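Local atomic coordinates of putative branched-chain amino acid ABC transporter (PDB entry 3HUT), a protein that probably binds branched-chain or related amino acids outside the cytoplasmic membrane and delivers them to an ABC transporter for uptake. Residues Val242-Ala255 with Leu335-Ile348. Numbering follows the deposited sequence.
Sequences VEGVRLATAFVLGA and LTRLVVREGDFRVI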
ATOM      1  N   VAL A 242      15.308 -12.514  14.057  1.00  8.50           N
ATOM      2  CA  VAL A 242      14.049 -11.828  13.772  1.00  7.69           C
ATOM      3  C   VAL A 242      12.817 -12.514  14.353  1.00  9.34           C
ATOM      4  O   VAL A 242      11.690 -12.042  14.172  1.00  8.53           O
ATOM      5  CB  VAL A 242      13.855 -11.599  12.243  1.00 10.76           C
ATOM      6  CG1 VAL A 242      14.978 -10.704  11.717  1.00  9.70           C
ATOM      7  CG2 VAL A 242      13.824 -12.925  11.491  1.00  8.85           C
ATOM      8  N   GLU A 243      13.022 -13.620  15.061  1.00  8.56           N
ATOM      9  CA  GLU A 243      11.903 -14.325  15.677  1.00  8.77           C
ATOM     10  C   GLU A 243      11.239 -13.395  16.690  1.00  9.93           C
ATOM     11  O   GLU A 243      11.921 -12.742  17.477  1.00 11.64           O
ATOM     12  CB  GLU A 243      12.394 -15.584  16.395  1.00  9.87           C
ATOM     13  CG  GLU A 243      12.792 -16.718  15.469  1.00 10.03           C
ATOM     14  CD  GLU A 243      11.595 -17.391  14.831  1.00 11.64           C
ATOM     15  OE1 GLU A 243      10.769 -17.959  15.578  1.00 12.75           O
ATOM     16  OE2 GLU A 243      11.480 -17.357  13.589  1.00  9.79           O
ATOM     17  N   GLY A 244       9.913 -13.329  16.664  1.00  8.21           N
ATOM     18  CA  GLY A 244       9.214 -12.478  17.604  1.00  7.56           C
ATOM     19  C   GLY A 244       8.945 -11.059  17.135  1.00  7.38           C
ATOM     20  O   GLY A 244       8.185 -10.338  17.779  1.00  8.34           O
ATOM     21  N   VAL A 245       9.554 -10.642  16.028  1.00  6.84           N
ATOM     22  CA  VAL A 245       9.318  -9.292  15.521  1.00  7.10           C
ATOM     23  C   VAL A 245       7.864  -9.172  15.061  1.00  8.26           C
ATOM     24  O   VAL A 245       7.316 -10.085  14.436  1.00  8.15           O
ATOM     25  CB  VAL A 245      10.266  -8.948  14.338  1.00  7.05           C
ATOM     26  CG1 VAL A 245       9.906  -7.585  13.749  1.00  6.02           C
ATOM     27  CG2 VAL A 245      11.712  -8.919  14.825  1.00  5.55           C
ATOM     28  N   ARG A 246       7.235  -8.051  15.391  1.00  8.89           N
ATOM     29  CA  ARG A 246       5.850  -7.818  15.010  1.00  9.24           C
ATOM     30  C   ARG A 246       5.739  -6.695  13.997  1.00  9.23           C
ATOM     31  O   ARG A 246       6.523  -5.751  14.015  1.00  7.79           O
ATOM     32  CB  ARG A 246       5.015  -7.482  16.243  1.00 11.37           C
ATOM     33  CG  ARG A 246       4.687  -8.699  17.086  1.00 15.29           C
ATOM     34  CD  ARG A 246       4.161  -8.308  18.448  1.00 21.40           C
ATOM     35  NE  ARG A 246       3.809  -9.488  19.228  1.00 27.38           N
ATOM     36  CZ  ARG A 246       3.450  -9.461  20.505  1.00 32.54           C
ATOM     37  NH1 ARG A 246       3.395  -8.308  21.160  1.00 33.32           N
ATOM     38  NH2 ARG A 246       3.148 -10.596  21.128  1.00 34.52           N
ATOM     39  N   LEU A 247       4.759  -6.811  13.106  1.00  7.90           N
ATOM     40  CA  LEU A 247       4.529  -5.795  12.092  1.00  7.51           C
ATOM     41  C   LEU A 247       3.123  -5.953  11.534  1.00  8.78           C
ATOM     42  O   LEU A 247       2.516  -7.022  11.639  1.00  3.73           O
ATOM     43  CB  LEU A 247       5.552  -5.915  10.948  1.00  9.34           C
ATOM     44  CG  LEU A 247       5.601  -7.168  10.055  1.00 13.36           C
ATOM     45  CD1 LEU A 247       4.277  -7.385   9.337  1.00 19.97           C
ATOM     46  CD2 LEU A 247       6.704  -6.995   9.017  1.00 17.08           C
ATOM     47  N   ALA A 248       2.607  -4.882  10.947  1.00  8.43           N
ATOM     48  CA  ALA A 248       1.289  -4.914  10.337  1.00 10.06           C
ATOM     49  C   ALA A 248       1.457  -4.584   8.859  1.00 10.70           C
ATOM     50  O   ALA A 248       2.335  -3.810   8.490  1.00 11.02           O
ATOM     51  CB  ALA A 248       0.366  -3.889  11.006  1.00 10.83           C
ATOM     52  N   THR A 249       0.624  -5.180   8.016  1.00 11.78           N
ATOM     53  CA  THR A 249       0.689  -4.921   6.588  1.00 13.23           C
ATOM     54  C   THR A 249      -0.697  -5.071   5.971  1.00 12.09           C
ATOM     55  O   THR A 249      -1.577  -5.702   6.552  1.00 12.84           O
ATOM     56  CB  THR A 249       1.674  -5.882   5.885  1.00 15.53           C
ATOM     57  OG1 THR A 249       1.885  -5.440   4.539  1.00 21.88           O
ATOM     58  CG2 THR A 249       1.118  -7.301   5.862  1.00 14.75           C
ATOM     59  N   ALA A 250      -0.888  -4.475   4.799  1.00 11.12           N
ATOM     60  CA  ALA A 250      -2.170  -4.530   4.107  1.00 10.47           C
ATOM     61  C   ALA A 250      -2.389  -5.901   3.470  1.00  8.61           C
ATOM     62  O   ALA A 250      -3.317  -6.617   3.828  1.00  6.88           O
ATOM     63  CB  ALA A 250      -2.230  -3.436   3.046  1.00 10.77           C
ATOM     64  N   PHE A 251      -1.520  -6.260   2.534  1.00 10.03           N
ATOM     65  CA  PHE A 251      -1.604  -7.545   1.843  1.00  9.07           C
ATOM     66  C   PHE A 251      -0.790  -8.624   2.563  1.00  9.16           C
ATOM     67  O   PHE A 251       0.401  -8.454   2.801  1.00  9.64           O
ATOM     68  CB  PHE A 251      -1.092  -7.395   0.406  1.00  8.80           C
ATOM     69  CG  PHE A 251      -1.066  -8.683  -0.375  1.00  9.58           C
ATOM     70  CD1 PHE A 251      -2.218  -9.445  -0.524  1.00  9.85           C
ATOM     71  CD2 PHE A 251       0.109  -9.120  -0.982  1.00 10.58           C
ATOM     72  CE1 PHE A 251      -2.204 -10.625  -1.269  1.00 11.01           C
ATOM     73  CE2 PHE A 251       0.134 -10.296  -1.728  1.00 10.33           C
ATOM     74  CZ  PHE A 251      -1.026 -11.050  -1.872  1.00 12.09           C
ATOM     75  N   VAL A 252      -1.436  -9.732   2.906  1.00  7.59           N
ATOM     76  CA  VAL A 252      -0.749 -10.830   3.581  1.00  8.27           C
ATOM     77  C   VAL A 252      -0.761 -12.048   2.664  1.00  9.69           C
ATOM     78  O   VAL A 252      -1.810 -12.638   2.409  1.00 10.75           O
ATOM     79  CB  VAL A 252      -1.433 -11.192   4.907  1.00  7.91           C
ATOM     80  CG1 VAL A 252      -0.635 -12.275   5.626  1.00  7.85           C
ATOM     81  CG2 VAL A 252      -1.558  -9.952   5.781  1.00  5.10           C
ATOM     82  N   LEU A 253       0.410 -12.422   2.169  1.00 10.25           N
ATOM     83  CA  LEU A 253       0.514 -13.554   1.259  1.00 11.77           C
ATOM     84  C   LEU A 253       0.054 -14.858   1.901  1.00 13.13           C
ATOM     85  O   LEU A 253      -0.747 -15.593   1.320  1.00 13.88           O
ATOM     86  CB  LEU A 253       1.955 -13.703   0.775  1.00 14.27           C
ATOM     87  CG  LEU A 253       2.145 -14.555  -0.481  1.00 17.34           C
ATOM     88  CD1 LEU A 253       1.508 -13.839  -1.674  1.00 17.64           C
ATOM     89  CD2 LEU A 253       3.626 -14.782  -0.733  1.00 18.54           C
ATOM     90  N   GLY A 254       0.569 -15.145   3.094  1.00 12.47           N
ATOM     91  CA  GLY A 254       0.206 -16.370   3.786  1.00 13.60           C
ATOM     92  C   GLY A 254      -1.012 -16.200   4.671  1.00 15.36           C
ATOM     93  O   GLY A 254      -1.070 -16.740   5.775  1.00 15.23           O
ATOM     94  N   ALA A 255      -1.988 -15.444   4.179  1.00 14.90           N
ATOM     95  CA  ALA A 255      -3.213 -15.187   4.922  1.00 16.98           C
ATOM     96  C   ALA A 255      -4.056 -16.443   5.014  1.00 18.89           C
ATOM     97  O   ALA A 255      -3.836 -17.406   4.282  1.00 20.58           O
ATOM     98  CB  ALA A 255      -4.012 -14.079   4.240  1.00 16.20           C
ATOM     99  N   LEU A 335      -5.397  -3.001   8.748  1.00  8.54           N
ATOM    100  CA  LEU A 335      -4.193  -3.799   8.537  1.00  7.14           C
ATOM    101  C   LEU A 335      -4.230  -5.119   9.299  1.00  8.11           C
ATOM    102  O   LEU A 335      -5.023  -5.289  10.223  1.00  7.36           O
ATOM    103  CB  LEU A 335      -2.961  -2.984   8.943  1.00  7.53           C
ATOM    104  CG  LEU A 335      -2.862  -1.622   8.242  1.00  9.83           C
ATOM    105  CD1 LEU A 335      -1.612  -0.888   8.698  1.00 11.02           C
ATOM    106  CD2 LEU A 335      -2.849  -1.817   6.725  1.00  7.49           C
ATOM    107  N   THR A 336      -3.371  -6.055   8.898  1.00  6.99           N
ATOM    108  CA  THR A 336      -3.303  -7.365   9.539  1.00  6.56           C
ATOM    109  C   THR A 336      -2.014  -7.462  10.354  1.00  7.31           C
ATOM    110  O   THR A 336      -0.918  -7.291   9.816  1.00  6.74           O
ATOM    111  CB  THR A 336      -3.332  -8.491   8.482  1.00  6.36           C
ATOM    112  OG1 THR A 336      -4.550  -8.407   7.729  1.00  8.53           O
ATOM    113  CG2 THR A 336      -3.234  -9.856   9.144  1.00  7.94           C
ATOM    114  N   ARG A 337      -2.149  -7.732  11.649  1.00  7.93           N
ATOM    115  CA  ARG A 337      -0.991  -7.835  12.542  1.00  7.66           C
ATOM    116  C   ARG A 337      -0.341  -9.204  12.440  1.00  8.40           C
ATOM    117  O   ARG A 337      -1.022 -10.231  12.500  1.00  7.64           O
ATOM    118  CB  ARG A 337      -1.418  -7.571  13.985  1.00  8.40           C
ATOM    119  CG  ARG A 337      -1.966  -6.168  14.223  1.00  9.72           C
ATOM    120  CD  ARG A 337      -2.510  -6.041  15.637  1.00 11.05           C
ATOM    121  NE  ARG A 337      -2.967  -4.688  15.950  1.00 11.70           N
ATOM    122  CZ  ARG A 337      -3.490  -4.334  17.122  1.00 11.80           C
ATOM    123  NH1 ARG A 337      -3.627  -5.234  18.088  1.00 13.02           N
ATOM    124  NH2 ARG A 337      -3.872  -3.084  17.332  1.00 11.73           N
ATOM    125  N   LEU A 338       0.982  -9.209  12.305  1.00  7.46           N
ATOM    126  CA  LEU A 338       1.735 -10.445  12.163  1.00  7.73           C
ATOM    127  C   LEU A 338       2.894 -10.525  13.150  1.00  7.32           C
ATOM    128  O   LEU A 338       3.295  -9.525  13.738  1.00  5.47           O
ATOM    129  CB  LEU A 338       2.309 -10.535  10.746  1.00  7.57           C
ATOM    130  CG  LEU A 338       1.362 -10.314   9.564  1.00  8.45           C
ATOM    131  CD1 LEU A 338       2.177 -10.141   8.288  1.00  9.31           C
ATOM    132  CD2 LEU A 338       0.409 -11.494   9.436  1.00  6.96           C
ATOM    133  N   VAL A 339       3.421 -11.731  13.322  1.00  6.43           N
ATOM    134  CA  VAL A 339       4.574 -11.948  14.182  1.00  6.53           C
ATOM    135  C   VAL A 339       5.410 -13.010  13.489  1.00  6.78           C
ATOM    136  O   VAL A 339       4.871 -13.919  12.851  1.00  7.57           O
ATOM    137  CB  VAL A 339       4.182 -12.447  15.604  1.00  7.83           C
ATOM    138  CG1 VAL A 339       3.566 -13.831  15.537  1.00  7.94           C
ATOM    139  CG2 VAL A 339       5.417 -12.463  16.507  1.00  7.80           C
ATOM    140  N   VAL A 340       6.724 -12.871  13.581  1.00  5.57           N
ATOM    141  CA  VAL A 340       7.625 -13.840  12.979  1.00  5.99           C
ATOM    142  C   VAL A 340       7.786 -14.959  13.990  1.00  6.34           C
ATOM    143  O   VAL A 340       8.257 -14.727  15.098  1.00  6.83           O
ATOM    144  CB  VAL A 340       9.017 -13.232  12.708  1.00  7.79           C
ATOM    145  CG1 VAL A 340       9.949 -14.307  12.146  1.00  6.05           C
ATOM    146  CG2 VAL A 340       8.896 -12.057  11.743  1.00  6.19           C
ATOM    147  N   ARG A 341       7.374 -16.165  13.625  1.00  8.40           N
ATOM    148  CA  ARG A 341       7.514 -17.290  14.535  1.00  9.83           C
ATOM    149  C   ARG A 341       7.861 -18.535  13.742  1.00 11.47           C
ATOM    150  O   ARG A 341       7.204 -18.865  12.757  1.00 10.82           O
ATOM    151  CB  ARG A 341       6.226 -17.511  15.337  1.00 11.18           C
ATOM    152  CG  ARG A 341       6.427 -18.385  16.568  1.00 13.10           C
ATOM    153  CD  ARG A 341       7.427 -17.746  17.541  1.00 17.75           C
ATOM    154  NE  ARG A 341       6.902 -16.543  18.186  1.00 17.50           N
ATOM    155  CZ  ARG A 341       7.632 -15.711  18.927  1.00 22.18           C
ATOM    156  NH1 ARG A 341       8.927 -15.940  19.116  1.00 19.85           N
ATOM    157  NH2 ARG A 341       7.064 -14.651  19.494  1.00 18.88           N
ATOM    158  N   GLU A 342       8.913 -19.216  14.175  1.00 12.72           N
ATOM    159  CA  GLU A 342       9.370 -20.424  13.513  1.00 13.68           C
ATOM    160  C   GLU A 342       9.633 -20.257  12.020  1.00 12.03           C
ATOM    161  O   GLU A 342       9.188 -21.064  11.212  1.00 10.31           O
ATOM    162  CB  GLU A 342       8.376 -21.563  13.747  1.00 17.54           C
ATOM    163  CG  GLU A 342       8.312 -22.005  15.198  1.00 22.55           C
ATOM    164  CD  GLU A 342       7.326 -23.132  15.425  1.00 27.90           C
ATOM    165  OE1 GLU A 342       7.419 -24.155  14.710  1.00 31.33           O
ATOM    166  OE2 GLU A 342       6.462 -23.000  16.324  1.00 30.54           O
ATOM    167  N   GLY A 343      10.341 -19.190  11.663  1.00 10.53           N
ATOM    168  CA  GLY A 343      10.715 -18.974  10.275  1.00  9.01           C
ATOM    169  C   GLY A 343       9.708 -18.458   9.267  1.00  9.78           C
ATOM    170  O   GLY A 343       9.949 -18.560   8.066  1.00  7.96           O
ATOM    171  N   ASP A 344       8.584 -17.917   9.723  1.00  8.12           N
ATOM    172  CA  ASP A 344       7.609 -17.370   8.787  1.00  9.46           C
ATOM    173  C   ASP A 344       6.705 -16.384   9.500  1.00  8.77           C
ATOM    174  O   ASP A 344       6.625 -16.376  10.731  1.00  9.02           O
ATOM    175  CB  ASP A 344       6.763 -18.482   8.159  1.00 10.19           C
ATOM    176  CG  ASP A 344       6.200 -18.094   6.794  1.00 13.64           C
ATOM    177  OD1 ASP A 344       6.219 -16.892   6.433  1.00 14.34           O
ATOM    178  OD2 ASP A 344       5.731 -18.997   6.077  1.00 16.75           O
ATOM    179  N   PHE A 345       6.038 -15.540   8.723  1.00  7.89           N
ATOM    180  CA  PHE A 345       5.124 -14.553   9.278  1.00  9.21           C
ATOM    181  C   PHE A 345       3.819 -15.254   9.648  1.00 10.07           C
ATOM    182  O   PHE A 345       3.264 -16.013   8.851  1.00 11.93           O
ATOM    183  CB  PHE A 345       4.864 -13.453   8.248  1.00  7.50           C
ATOM    184  CG  PHE A 345       6.100 -12.702   7.845  1.00  7.76           C
ATOM    185  CD1 PHE A 345       6.623 -11.704   8.664  1.00  6.49           C
ATOM    186  CD2 PHE A 345       6.751 -13.002   6.654  1.00  8.07           C
ATOM    187  CE1 PHE A 345       7.776 -11.019   8.304  1.00  6.25           C
ATOM    188  CE2 PHE A 345       7.908 -12.323   6.283  1.00  7.24           C
ATOM    189  CZ  PHE A 345       8.420 -11.326   7.112  1.00  6.96           C
ATOM    190  N   ARG A 346       3.337 -14.997  10.858  1.00  9.58           N
ATOM    191  CA  ARG A 346       2.111 -15.615  11.344  1.00  8.92           C
ATOM    192  C   ARG A 346       1.028 -14.579  11.617  1.00  9.26           C
ATOM    193  O   ARG A 346       1.300 -13.519  12.172  1.00  9.56           O
ATOM    194  CB  ARG A 346       2.394 -16.394  12.635  1.00  9.37           C
ATOM    195  CG  ARG A 346       3.410 -17.528  12.484  1.00 13.36           C
ATOM    196  CD  ARG A 346       2.922 -18.555  11.465  1.00 18.39           C
ATOM    197  NE  ARG A 346       3.732 -19.772  11.429  1.00 25.37           N
ATOM    198  CZ  ARG A 346       5.014 -19.810  11.086  1.00 24.53           C
ATOM    199  NH1 ARG A 346       5.636 -18.695  10.752  1.00 29.22           N
ATOM    200  NH2 ARG A 346       5.671 -20.964  11.069  1.00 25.36           N
ATOM    201  N   VAL A 347      -0.197 -14.878  11.213  1.00  8.35           N
ATOM    202  CA  VAL A 347      -1.297 -13.961  11.471  1.00 11.54           C
ATOM    203  C   VAL A 347      -1.631 -14.092  12.957  1.00 12.43           C
ATOM    204  O   VAL A 347      -1.974 -15.176  13.432  1.00 12.29           O
ATOM    205  CB  VAL A 347      -2.536 -14.312  10.620  1.00 10.83           C
ATOM    206  CG1 VAL A 347      -3.672 -13.344  10.931  1.00 13.41           C
ATOM    207  CG2 VAL A 347      -2.181 -14.239   9.141  1.00 12.66           C
ATOM    208  N   ILE A 348      -1.504 -12.991  13.691  1.00 13.82           N
ATOM    209  CA  ILE A 348      -1.778 -12.984  15.126  1.00 16.54           C
ATOM    210  C   ILE A 348      -3.255 -13.215  15.440  1.00 18.93           C
ATOM    211  O   ILE A 348      -3.549 -14.083  16.294  1.00 21.30           O
ATOM    212  CB  ILE A 348      -1.326 -11.652  15.765  1.00 16.25           C
ATOM    213  CG1 ILE A 348       0.194 -11.519  15.658  1.00 14.05           C
ATOM    214  CG2 ILE A 348      -1.764 -11.589  17.220  1.00 15.57           C
ATOM    215  CD1 ILE A 348       0.734 -10.206  16.172  1.00 14.94           C
TER
HETATM  216  O   HOH W   1      10.887 -18.173  18.289  1.00 22.50           O
HETATM  217  O   HOH W   2      -4.932  -6.263   5.948  1.00  9.68           O
HETATM  218  O   HOH W   3       1.231 -14.880   7.166  1.00 16.87           O
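L247 and T249 pair with L338 and T336 across two antiparallel strands inside the mixed sheet in one lobe of this periplasmic binding protein; strand 344-347 then turns back on strand 336-341 as a beta hairpin. Backbone bonds run the length of the pairing, from T336 N to T249 O (3.0 Å) up to G244 N on V340 O (2.7 Å), beyond strand 246-249.

On the face carrying L247, T249, T336 and L338 the side chains pack together, and the loop after strand 246-249 brings V252 in against them. L247 CD1 lies 3.6 Å from L338 CD1, and V252 CG1 meets L338 CD2 tip to tip. V252 also sets CG2 3.5 Å from T336 CB; with CG1 anti to the backbone N (chi1 -176°), its two methyls serve different partners. On the other face R246 runs alongside V339, its NH1 hydrogen-bonded to Y224 OH.

The hairpin turn is gripped through its amides. The E243 carboxylate receives E342 N on OE1 (2.6 Å), through the syn lone pair, and G343 N on OE2 (2.9 Å). With alanine in place of E243, both amides would probably lose their shared acceptor and the turn be held less firmly. R341 lays one guanidinium face over G244, while water 1, not a salt bridge, links R341 NH1 to E243 OE1, 2.7 Å from that oxygen.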